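Local coordinates for Glyoxalase/bleomycin resistance protein/dioxygenase (Alicyclobacillus acidocaldarius subsp. acidocaldarius, PDB 3RRI) that is of unestablished activity but belongs to the glyoxalase/bleomycin resistance/dioxygenase superfamily and may act as a metal-dependent dioxygenase, at residues Val10-Ile15 and Gly49-Cys54; Gly32-Arg37 and Thr44-Gly49; Arg76-Phe81 and Phe125-Asp130. All blocks are in the same frame, centred on the assembly; numbering follows the deposited sequence.

Contact 1: residues Val10-Ile15 and Gly49-Cys54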
loop_
_atom_site.group_PDB
_atom_site.type_symbol
_atom_site.label_atom_id
_atom_site.label_comp_id
_atom_site.label_asym_id
_atom_site.label_seq_id
_atom_site.Cartn_x
_atom_site.Cartn_y
_atom_site.Cartn_z
ATOM N N VAL A 10 -15.049 5.180 3.097
ATOM C CA VAL A 10 -16.001 4.724 2.072
ATOM C C VAL A 10 -16.866 5.902 1.644
ATOM O O VAL A 10 -17.182 6.775 2.465
ATOM C CB VAL A 10 -16.859 3.539 2.517
ATOM C CG1 VAL A 10 -15.976 2.365 2.928
ATOM C CG2 VAL A 10 -17.842 3.938 3.621
ATOM N N PHE A 11 -17.196 5.970 0.358
ATOM C CA PHE A 11 -18.291 6.786 -0.114
ATOM C C PHE A 11 -19.584 6.140 0.302
ATOM O O PHE A 11 -19.686 4.912 0.359
ATOM C CB PHE A 11 -18.269 6.851 -1.666
ATOM C CG PHE A 11 -19.131 7.958 -2.235
ATOM C CD1 PHE A 11 -18.562 9.149 -2.630
ATOM C CD2 PHE A 11 -20.497 7.801 -2.424
ATOM C CE1 PHE A 11 -19.321 10.171 -3.147
ATOM C CE2 PHE A 11 -21.272 8.800 -2.935
ATOM C CZ PHE A 11 -20.688 9.984 -3.329
ATOM N N HIS A 12 -20.601 6.919 0.686
ATOM C CA HIS A 12 -21.861 6.301 0.934
ATOM C C HIS A 12 -22.960 7.104 0.198
ATOM O O HIS A 12 -22.891 8.340 0.041
ATOM C CB HIS A 12 -22.116 6.157 2.436
ATOM C CG HIS A 12 -22.516 7.436 3.052
ATOM N ND1 HIS A 12 -23.828 7.834 3.138
ATOM C CD2 HIS A 12 -21.768 8.445 3.556
ATOM C CE1 HIS A 12 -23.874 9.043 3.667
ATOM N NE2 HIS A 12 -22.641 9.438 3.927
ATOM N N LEU A 13 -23.925 6.331 -0.311
ATOM C CA LEU A 13 -25.061 6.860 -1.022
ATOM C C LEU A 13 -26.356 6.257 -0.497
ATOM O O LEU A 13 -26.421 5.069 -0.239
ATOM C CB LEU A 13 -24.943 6.504 -2.527
ATOM C CG LEU A 13 -26.035 7.090 -3.377
ATOM C CD1 LEU A 13 -26.043 8.609 -3.466
ATOM C CD2 LEU A 13 -25.926 6.456 -4.824
ATOM N N ALA A 14 -27.396 7.101 -0.387
ATOM C CA ALA A 14 -28.725 6.640 -0.094
ATOM C C ALA A 14 -29.619 6.839 -1.344
ATOM O O ALA A 14 -29.591 7.884 -1.971
ATOM C CB ALA A 14 -29.279 7.463 1.140
ATOM N N ILE A 15 -30.424 5.826 -1.625
ATOM C CA ILE A 15 -31.348 5.851 -2.742
ATOM C C ILE A 15 -32.659 5.218 -2.256
ATOM O O ILE A 15 -32.667 4.399 -1.314
ATOM C CB ILE A 15 -30.818 5.033 -3.950
ATOM C CG1 ILE A 15 -30.501 3.574 -3.548
ATOM C CG2 ILE A 15 -29.642 5.765 -4.623
ATOM C CD1 ILE A 15 -30.161 2.689 -4.816
ATOM N N GLY A 49 -17.161 -2.004 -2.525
ATOM C CA GLY A 49 -16.265 -1.479 -1.493
ATOM C C GLY A 49 -16.714 -0.153 -0.903
ATOM O O GLY A 49 -16.130 0.292 0.092
ATOM N N ASP A 50 -17.692 0.488 -1.522
ATOM C CA ASP A 50 -18.359 1.693 -0.953
ATOM C C ASP A 50 -19.680 1.225 -0.318
ATOM O O ASP A 50 -20.015 0.032 -0.348
ATOM C CB ASP A 50 -18.518 2.754 -2.017
ATOM C CG ASP A 50 -17.192 3.351 -2.398
ATOM O OD1 ASP A 50 -16.506 3.911 -1.544
ATOM O OD2 ASP A 50 -16.768 3.269 -3.559
ATOM N N GLN A 51 -20.405 2.123 0.375
ATOM C CA GLN A 51 -21.650 1.742 1.000
ATOM C C GLN A 51 -22.849 2.286 0.215
ATOM O O GLN A 51 -22.932 3.490 -0.044
ATOM C CB GLN A 51 -21.726 2.276 2.457
ATOM C CG GLN A 51 -22.979 1.782 3.151
ATOM C CD GLN A 51 -23.337 2.565 4.419
ATOM O OE1 GLN A 51 -23.295 3.791 4.458
ATOM N NE2 GLN A 51 -23.748 1.832 5.427
ATOM N N LEU A 52 -23.774 1.393 -0.162
ATOM C CA LEU A 52 -25.053 1.810 -0.735
ATOM C C LEU A 52 -26.145 1.452 0.273
ATOM O O LEU A 52 -26.146 0.365 0.823
ATOM C CB LEU A 52 -25.295 1.085 -2.079
ATOM C CG LEU A 52 -26.550 1.508 -2.816
ATOM C CD1 LEU A 52 -26.532 2.975 -3.309
ATOM C CD2 LEU A 52 -26.754 0.517 -4.023
ATOM N N VAL A 53 -27.072 2.374 0.518
ATOM C CA VAL A 53 -28.173 2.130 1.424
ATOM C C VAL A 53 -29.449 2.372 0.630
ATOM O O VAL A 53 -29.660 3.460 0.071
ATOM C CB VAL A 53 -28.163 3.053 2.660
ATOM C CG1 VAL A 53 -29.358 2.745 3.516
ATOM C CG2 VAL A 53 -26.835 2.960 3.506
ATOM N N CYS A 54 -30.276 1.326 0.593
ATOM C CA CYS A 54 -31.569 1.370 -0.049
ATOM C C CYS A 54 -32.610 1.611 1.034
ATOM O O CYS A 54 -32.814 0.768 1.942
ATOM C CB CYS A 54 -31.846 0.047 -0.719
ATOM S SG CYS A 54 -30.783 -0.370 -2.140
#
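I15 and L52 cross at about a right angle where two parallel strands run with axes 4.7 Å apart, inclined by 12°. I15 CD1 meets L52 CD1 at 3.9 Å and C54 SG at 4.1 Å. The torsion puts I15 CG1 between the backbone N and the carbonyl carbon (chi1 56°), which brings the ethyl arm within reach of L52 and C54. On this face L13 runs alongside L52, and L13 CD2 reaches L52 CD1 at 3.8 Å. F71 of strand 70-74 and Y27 of helix 20-30 cover the cluster.

On the face of H12, A14, Q51 and V53, H12 and Q51 bring polar ends beside two apolar side chains, their ring and amide planes 75° apart and Q51 OE1 3.3 Å from H12 CB. H12 NE2 bonds to E124 O of the second subunit, and Q51 OE1 accepts from K126 NZ of that subunit.

Between the faces, the backbone ladder opens with Q51 N to F11 O, 2.9 Å and nearly linear, and continues through L13, V53 and I15. At its start a side chain replaces a strand carbonyl: D50 OD1 takes F11 N at 2.9 Å, met from above the carboxylate plane. D50 also forms salt bridges to R5 of its own chain and R5 of the second subunit.

The pairing joins the first and last strands of a beta-alpha-beta-beta-beta module of the vicinal oxygen chelate fold. Its chemistry implies an apolar face (L13, I15, L52, C54) packed mainly within its own chain, while V10-A14 pair antiparallel with a strand of the second subunit, so the sheet continues across the interface.

Contact 2: residues Gly32-Arg37 and Thr44-Gly49. With ACT (acetate ion), chain C.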
loop_
_atom_site.group_PDB
_atom_site.type_symbol
_atom_site.label_atom_id
_atom_site.label_comp_id
_atom_site.label_asym_id
_atom_site.label_seq_id
_atom_site.Cartn_x
_atom_site.Cartn_y
_atom_site.Cartn_z
ATOM N N GLY A 32 -24.222 -8.994 -7.297
ATOM C CA GLY A 32 -23.103 -9.563 -6.589
ATOM C C GLY A 32 -22.546 -8.706 -5.472
ATOM O O GLY A 32 -21.483 -8.991 -4.993
ATOM N N CYS A 33 -23.272 -7.669 -5.069
ATOM C CA CYS A 33 -22.895 -6.888 -3.882
ATOM C C CYS A 33 -23.124 -7.743 -2.642
ATOM O O CYS A 33 -23.807 -8.778 -2.677
ATOM C CB CYS A 33 -23.707 -5.602 -3.811
ATOM S SG CYS A 33 -23.482 -4.570 -5.261
ATOM N N LYS A 34 -22.541 -7.335 -1.518
ATOM C CA LYS A 34 -22.647 -8.102 -0.316
ATOM C C LYS A 34 -23.624 -7.403 0.610
ATOM O O LYS A 34 -23.666 -6.186 0.642
ATOM C CB LYS A 34 -21.321 -8.193 0.377
ATOM C CG LYS A 34 -20.221 -8.887 -0.391
ATOM C CD LYS A 34 -18.867 -8.717 0.317
ATOM C CE LYS A 34 -17.703 -8.571 -0.686
ATOM N NZ LYS A 34 -16.515 -7.958 0.004
ATOM N N LEU A 35 -24.431 -8.181 1.300
ATOM C CA LEU A 35 -25.428 -7.619 2.213
ATOM C C LEU A 35 -24.721 -7.411 3.540
ATOM O O LEU A 35 -24.100 -8.323 4.026
ATOM C CB LEU A 35 -26.598 -8.552 2.446
ATOM C CG LEU A 35 -27.663 -8.113 3.455
ATOM C CD1 LEU A 35 -28.390 -6.853 3.030
ATOM C CD2 LEU A 35 -28.659 -9.269 3.741
ATOM N N ALA A 36 -24.834 -6.197 4.086
ATOM C CA ALA A 36 -24.252 -5.863 5.407
ATOM C C ALA A 36 -25.343 -5.885 6.458
ATOM O O ALA A 36 -25.502 -6.875 7.130
ATOM C CB ALA A 36 -23.578 -4.531 5.377
ATOM N N ARG A 37 -26.141 -4.830 6.540
ATOM C CA ARG A 37 -27.138 -4.705 7.610
ATOM C C ARG A 37 -28.571 -4.524 7.101
ATOM O O ARG A 37 -28.806 -3.935 6.050
ATOM C CB ARG A 37 -26.722 -3.577 8.568
ATOM C CG ARG A 37 -25.501 -3.911 9.341
ATOM C CD ARG A 37 -25.023 -2.727 10.193
ATOM N NE ARG A 37 -24.356 -1.660 9.426
ATOM C CZ ARG A 37 -24.729 -0.383 9.393
ATOM N NH1 ARG A 37 -25.816 0.051 10.047
ATOM N NH2 ARG A 37 -24.002 0.496 8.740
ATOM N N THR A 44 -28.435 -2.152 3.952
ATOM C CA THR A 44 -27.123 -1.593 3.652
ATOM C C THR A 44 -26.231 -2.607 2.970
ATOM O O THR A 44 -26.281 -3.804 3.259
ATOM C CB THR A 44 -26.417 -1.053 4.922
ATOM O OG1 THR A 44 -25.872 -2.128 5.700
ATOM C CG2 THR A 44 -27.417 -0.227 5.724
ATOM N N LEU A 45 -25.430 -2.109 2.033
ATOM C CA LEU A 45 -24.743 -2.978 1.089
ATOM C C LEU A 45 -23.308 -2.543 0.946
ATOM O O LEU A 45 -23.009 -1.353 0.955
ATOM C CB LEU A 45 -25.408 -2.869 -0.256
ATOM C CG LEU A 45 -26.865 -3.255 -0.356
ATOM C CD1 LEU A 45 -27.435 -2.722 -1.691
ATOM C CD2 LEU A 45 -27.032 -4.737 -0.257
ATOM N N ASP A 46 -22.421 -3.515 0.776
ATOM C CA ASP A 46 -21.056 -3.273 0.369
ATOM C C ASP A 46 -21.160 -3.318 -1.166
ATOM O O ASP A 46 -21.309 -4.395 -1.788
ATOM C CB ASP A 46 -20.113 -4.327 0.962
ATOM C CG ASP A 46 -18.746 -4.354 0.334
ATOM O OD1 ASP A 46 -18.514 -3.678 -0.694
ATOM O OD2 ASP A 46 -17.861 -5.073 0.897
ATOM N N PHE A 47 -21.141 -2.117 -1.733
ATOM C CA PHE A 47 -21.337 -1.881 -3.157
ATOM C C PHE A 47 -19.942 -1.584 -3.733
ATOM O O PHE A 47 -19.462 -0.440 -3.726
ATOM C CB PHE A 47 -22.320 -0.723 -3.342
ATOM C CG PHE A 47 -22.520 -0.315 -4.779
ATOM C CD1 PHE A 47 -23.511 -0.909 -5.529
ATOM C CD2 PHE A 47 -21.795 0.719 -5.327
ATOM C CE1 PHE A 47 -23.718 -0.503 -6.851
ATOM C CE2 PHE A 47 -21.993 1.155 -6.625
ATOM C CZ PHE A 47 -22.962 0.517 -7.401
ATOM N N PHE A 48 -19.245 -2.632 -4.204
ATOM C CA PHE A 48 -17.898 -2.502 -4.776
ATOM C C PHE A 48 -16.908 -1.832 -3.822
ATOM O O PHE A 48 -15.940 -1.202 -4.234
ATOM C CB PHE A 48 -17.938 -1.749 -6.123
ATOM C CG PHE A 48 -18.791 -2.408 -7.163
ATOM C CD1 PHE A 48 -18.212 -3.259 -8.081
ATOM C CD2 PHE A 48 -20.155 -2.212 -7.221
ATOM C CE1 PHE A 48 -19.014 -3.890 -9.049
ATOM C CE2 PHE A 48 -20.951 -2.842 -8.202
ATOM C CZ PHE A 48 -20.342 -3.665 -9.118
ATOM N N GLY A 49 -17.161 -2.004 -2.525
ATOM C CA GLY A 49 -16.265 -1.479 -1.493
ATOM C C GLY A 49 -16.714 -0.153 -0.903
ATOM O O GLY A 49 -16.130 0.292 0.092
HETATM C C ACT C . -26.477 3.111 8.536
HETATM O O ACT C . -26.204 3.895 7.604
HETATM O OXT ACT C . -25.560 2.876 9.373
HETATM C CH3 ACT C . -27.839 2.473 8.613
HETATM O O HOH W 1 -16.800 -5.279 -2.167
#
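K34 and D46 form a hydrogen-bonded antiparallel pair, L35 and L45 the non-hydrogen-bonded pair beside it, and the two short strands run at 140° to each other. Beyond them A36 and R37 both face T44, a classic beta bulge: A36 N donates to T44 O at 2.9 Å, and R37 N to T44 OG1 at 2.8 Å. T44 OG1 sits between its own backbone N and carbonyl carbon (chi1 77°), which turns it to this N-H and over one face of the R37 guanidinium. It also bonds to Y135 O of the second subunit. At the guanidinium edge NH1 and NH2 donate to OXT of an acetate ion at 2.9 Å; R37 NH1 also bonds to Y39 OH.

The hairpin supplies the second and third strands of a beta-alpha-beta-beta-beta module, 34-39 lying at the sheet's edge within the chain. K34 and D46 run alongside each other, K34 NZ and D46 OD2 forming a salt bridge at 3.3 Å whose hydrogen bond is weak; K34 NZ also pairs with D46 of the third subunit, and D46 OD2 with K34 of that subunit. D46 OD1 accepts from G49 N at 2.8 Å, an Asx motif. C33 SG meets the F47 ring obliquely.

Contact 3: residues Arg76-Phe81 and Phe125-Asp130. With ACT (acetate ion), chain D.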
loop_
_atom_site.group_PDB
_atom_site.type_symbol
_atom_site.label_atom_id
_atom_site.label_comp_id
_atom_site.label_asym_id
_atom_site.label_seq_id
_atom_site.Cartn_x
_atom_site.Cartn_y
_atom_site.Cartn_z
ATOM N N ARG A 76 -10.458 1.526 -12.783
ATOM C CA ARG A 76 -9.143 1.806 -13.362
ATOM C C ARG A 76 -8.749 0.706 -14.350
ATOM O O ARG A 76 -8.152 0.992 -15.391
ATOM C CB ARG A 76 -8.025 1.959 -12.320
ATOM C CG ARG A 76 -6.753 2.568 -12.957
ATOM C CD ARG A 76 -5.814 3.175 -11.940
ATOM N NE ARG A 76 -6.453 4.187 -11.076
ATOM C CZ ARG A 76 -6.149 5.489 -11.019
ATOM N NH1 ARG A 76 -5.202 6.010 -11.805
ATOM N NH2 ARG A 76 -6.802 6.284 -10.156
ATOM N N ASP A 77 -9.048 -0.522 -13.985
ATOM C CA ASP A 77 -8.657 -1.720 -14.743
ATOM C C ASP A 77 -9.802 -2.121 -15.652
ATOM O O ASP A 77 -10.853 -2.509 -15.197
ATOM C CB ASP A 77 -8.345 -2.839 -13.743
ATOM C CG ASP A 77 -7.732 -4.100 -14.380
ATOM O OD1 ASP A 77 -7.788 -4.270 -15.636
ATOM O OD2 ASP A 77 -7.194 -4.922 -13.578
ATOM N N LYS A 78 -9.598 -2.056 -16.959
ATOM C CA LYS A 78 -10.655 -2.464 -17.851
ATOM C C LYS A 78 -11.204 -3.879 -17.618
ATOM O O LYS A 78 -12.368 -4.123 -17.880
ATOM C CB LYS A 78 -10.208 -2.379 -19.304
ATOM C CG LYS A 78 -11.382 -2.514 -20.257
ATOM C CD LYS A 78 -11.122 -2.025 -21.630
ATOM C CE LYS A 78 -12.465 -1.615 -22.283
ATOM N NZ LYS A 78 -13.360 -2.778 -22.584
ATOM N N LYS A 79 -10.392 -4.796 -17.109
ATOM C CA LYS A 79 -10.886 -6.149 -16.818
ATOM C C LYS A 79 -12.050 -6.132 -15.829
ATOM O O LYS A 79 -12.979 -6.947 -15.916
ATOM C CB LYS A 79 -9.786 -7.055 -16.290
ATOM C CG LYS A 79 -10.208 -8.524 -16.158
ATOM C CD LYS A 79 -9.157 -9.357 -15.448
ATOM C CE LYS A 79 -9.248 -10.826 -15.879
ATOM N NZ LYS A 79 -10.653 -11.330 -15.736
ATOM N N HIS A 80 -11.990 -5.237 -14.851
ATOM C CA HIS A 80 -13.086 -5.146 -13.897
ATOM C C HIS A 80 -14.372 -4.634 -14.534
ATOM O O HIS A 80 -15.456 -5.149 -14.261
ATOM C CB HIS A 80 -12.712 -4.288 -12.686
ATOM C CG HIS A 80 -11.642 -4.888 -11.824
ATOM N ND1 HIS A 80 -10.731 -4.125 -11.128
ATOM C CD2 HIS A 80 -11.359 -6.176 -11.518
ATOM C CE1 HIS A 80 -9.922 -4.915 -10.444
ATOM N NE2 HIS A 80 -10.283 -6.171 -10.659
ATOM N N PHE A 81 -14.224 -3.642 -15.423
ATOM C CA PHE A 81 -15.345 -3.125 -16.182
ATOM C C PHE A 81 -15.964 -4.251 -17.078
ATOM O O PHE A 81 -17.164 -4.487 -17.054
ATOM C CB PHE A 81 -14.861 -1.924 -17.015
ATOM C CG PHE A 81 -15.884 -1.326 -17.932
ATOM C CD1 PHE A 81 -16.707 -0.293 -17.512
ATOM C CD2 PHE A 81 -16.002 -1.756 -19.255
ATOM C CE1 PHE A 81 -17.633 0.260 -18.342
ATOM C CE2 PHE A 81 -16.914 -1.178 -20.101
ATOM C CZ PHE A 81 -17.732 -0.197 -19.664
ATOM N N PHE A 125 -21.582 2.530 -14.998
ATOM C CA PHE A 125 -20.225 2.054 -14.819
ATOM C C PHE A 125 -19.391 2.554 -15.955
ATOM O O PHE A 125 -19.888 2.585 -17.086
ATOM C CB PHE A 125 -20.185 0.533 -14.686
ATOM C CG PHE A 125 -20.981 0.049 -13.523
ATOM C CD1 PHE A 125 -20.402 0.066 -12.245
ATOM C CD2 PHE A 125 -22.290 -0.325 -13.646
ATOM C CE1 PHE A 125 -21.132 -0.327 -11.130
ATOM C CE2 PHE A 125 -23.010 -0.727 -12.525
ATOM C CZ PHE A 125 -22.428 -0.708 -11.261
ATOM N N LYS A 126 -18.167 2.979 -15.666
ATOM C CA LYS A 126 -17.332 3.648 -16.640
ATOM C C LYS A 126 -15.902 3.104 -16.630
ATOM O O LYS A 126 -15.423 2.587 -15.638
ATOM C CB LYS A 126 -17.244 5.163 -16.358
ATOM C CG LYS A 126 -18.542 5.924 -16.405
ATOM C CD LYS A 126 -18.322 7.453 -16.430
ATOM C CE LYS A 126 -18.169 7.992 -14.979
ATOM N NZ LYS A 126 -18.215 9.515 -14.950
ATOM N N TYR A 127 -15.238 3.236 -17.768
ATOM C CA TYR A 127 -13.822 3.036 -17.888
ATOM C C TYR A 127 -13.240 4.128 -18.778
ATOM O O TYR A 127 -13.670 4.271 -19.935
ATOM C CB TYR A 127 -13.520 1.651 -18.499
ATOM C CG TYR A 127 -12.098 1.502 -18.910
ATOM C CD1 TYR A 127 -11.122 1.222 -17.978
ATOM C CD2 TYR A 127 -11.699 1.693 -20.250
ATOM C CE1 TYR A 127 -9.826 1.096 -18.319
ATOM C CE2 TYR A 127 -10.376 1.584 -20.594
ATOM C CZ TYR A 127 -9.436 1.303 -19.625
ATOM O OH TYR A 127 -8.098 1.183 -19.945
ATOM N N TYR A 128 -12.255 4.892 -18.281
ATOM C CA TYR A 128 -11.612 5.962 -19.021
ATOM C C TYR A 128 -10.320 5.464 -19.644
ATOM O O TYR A 128 -9.503 4.804 -19.000
ATOM C CB TYR A 128 -11.307 7.197 -18.112
ATOM C CG TYR A 128 -12.535 7.998 -17.739
ATOM C CD1 TYR A 128 -12.868 9.144 -18.430
ATOM C CD2 TYR A 128 -13.343 7.600 -16.673
ATOM C CE1 TYR A 128 -13.994 9.879 -18.104
ATOM C CE2 TYR A 128 -14.488 8.331 -16.316
ATOM C CZ TYR A 128 -14.798 9.482 -17.020
ATOM O OH TYR A 128 -15.926 10.185 -16.648
ATOM N N PHE A 129 -10.117 5.837 -20.913
ATOM C CA PHE A 129 -8.923 5.464 -21.659
ATOM C C PHE A 129 -7.649 6.143 -21.133
ATOM O O PHE A 129 -6.560 5.558 -21.148
ATOM C CB PHE A 129 -9.178 5.682 -23.158
ATOM C CG PHE A 129 -10.219 4.748 -23.705
ATOM C CD1 PHE A 129 -9.889 3.440 -23.970
ATOM C CD2 PHE A 129 -11.540 5.135 -23.832
ATOM C CE1 PHE A 129 -10.855 2.541 -24.425
ATOM C CE2 PHE A 129 -12.519 4.234 -24.266
ATOM C CZ PHE A 129 -12.162 2.945 -24.568
ATOM N N ASP A 130 -7.814 7.350 -20.576
ATOM C CA ASP A 130 -6.738 8.059 -19.854
ATOM C C ASP A 130 -7.218 8.167 -18.410
ATOM O O ASP A 130 -8.208 8.846 -18.123
ATOM C CB ASP A 130 -6.484 9.417 -20.491
ATOM C CG ASP A 130 -5.393 10.221 -19.793
ATOM O OD1 ASP A 130 -5.140 9.942 -18.611
ATOM O OD2 ASP A 130 -4.803 11.106 -20.441
HETATM C C ACT D . -17.734 13.010 -17.249
HETATM O O ACT D . -16.757 12.420 -17.813
HETATM O OXT ACT D . -18.316 12.425 -16.295
HETATM C CH3 ACT D . -18.168 14.370 -17.694
HETATM O O HOH W 2 -8.616 3.995 -16.668
HETATM O O HOH W 3 -7.040 -1.263 -18.024
#
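The Y127 ring carries K78 on one face and has R76 O and F129 CE1 at its edge, near the ring plane. K78 CB stands 3.8 Å from the ring centroid and only 18° off its normal, a CH-pi contact displaced toward the rim on the CE1 side. The lysine chain crosses the tyrosine at about a right angle, and its CD and CE run on past the CE2-CD2 rim. R76 O lies 3.4 Å from Y127 CE1. The F81 ring repeats the theme with the roles exchanged: Y127 CB lies over its face, 4.1 Å from the centroid, and F125 O sits at its edge, 3.5 Å from F81 CE1. F81 CG is anti to the backbone N (chi1 176°), which carries the ring out from the helix start onto the F125-Y127 backbone.

Polar links between the segments run through water. One water donates both to R76 O and to Y128 O, the latter at 2.6 Å; another accepts from K78 N and lies 3.3 Å from Y127 OH. D77, right before K78, is the N-cap of the helix, its OD1 accepting from K79 N. Across the strand, away from the helix, K126 NZ donates to Y128 OH, which donates in turn to an acetate ion, and K126 NZ also reaches Q51 OE1 of the second subunit.

The contact thus seats the first turn of helix 78-90 on the end of strand 122-128, which lies between strands 70-74 and 110-116; F113 of the latter meets F81 edge-to-face, and E111 flanks it.

In the fold
Contacts 1 and 2 build one sheet: strands 50-56 and 42-47 are neighbours in it, G49 belongs to both, and contact 2 is nested in the loop that contact 1 closes. Both are strand pairings dominated by backbone hydrogen bonds, each including an outermost strand of the chain's sheet; contact 1 is wholly buried, whereas contact 2 mixes buried and partly exposed residues and adds a salt bridge. Contact 3, about 20 and 21 Å from contacts 1 and 2 between centres, belongs to the second sheet and is only partly buried; helix meets strand there through rings, aliphatic chains and water. F125 packs on F47 and F48 where the two sheets meet, and all three contacts touch the second subunit.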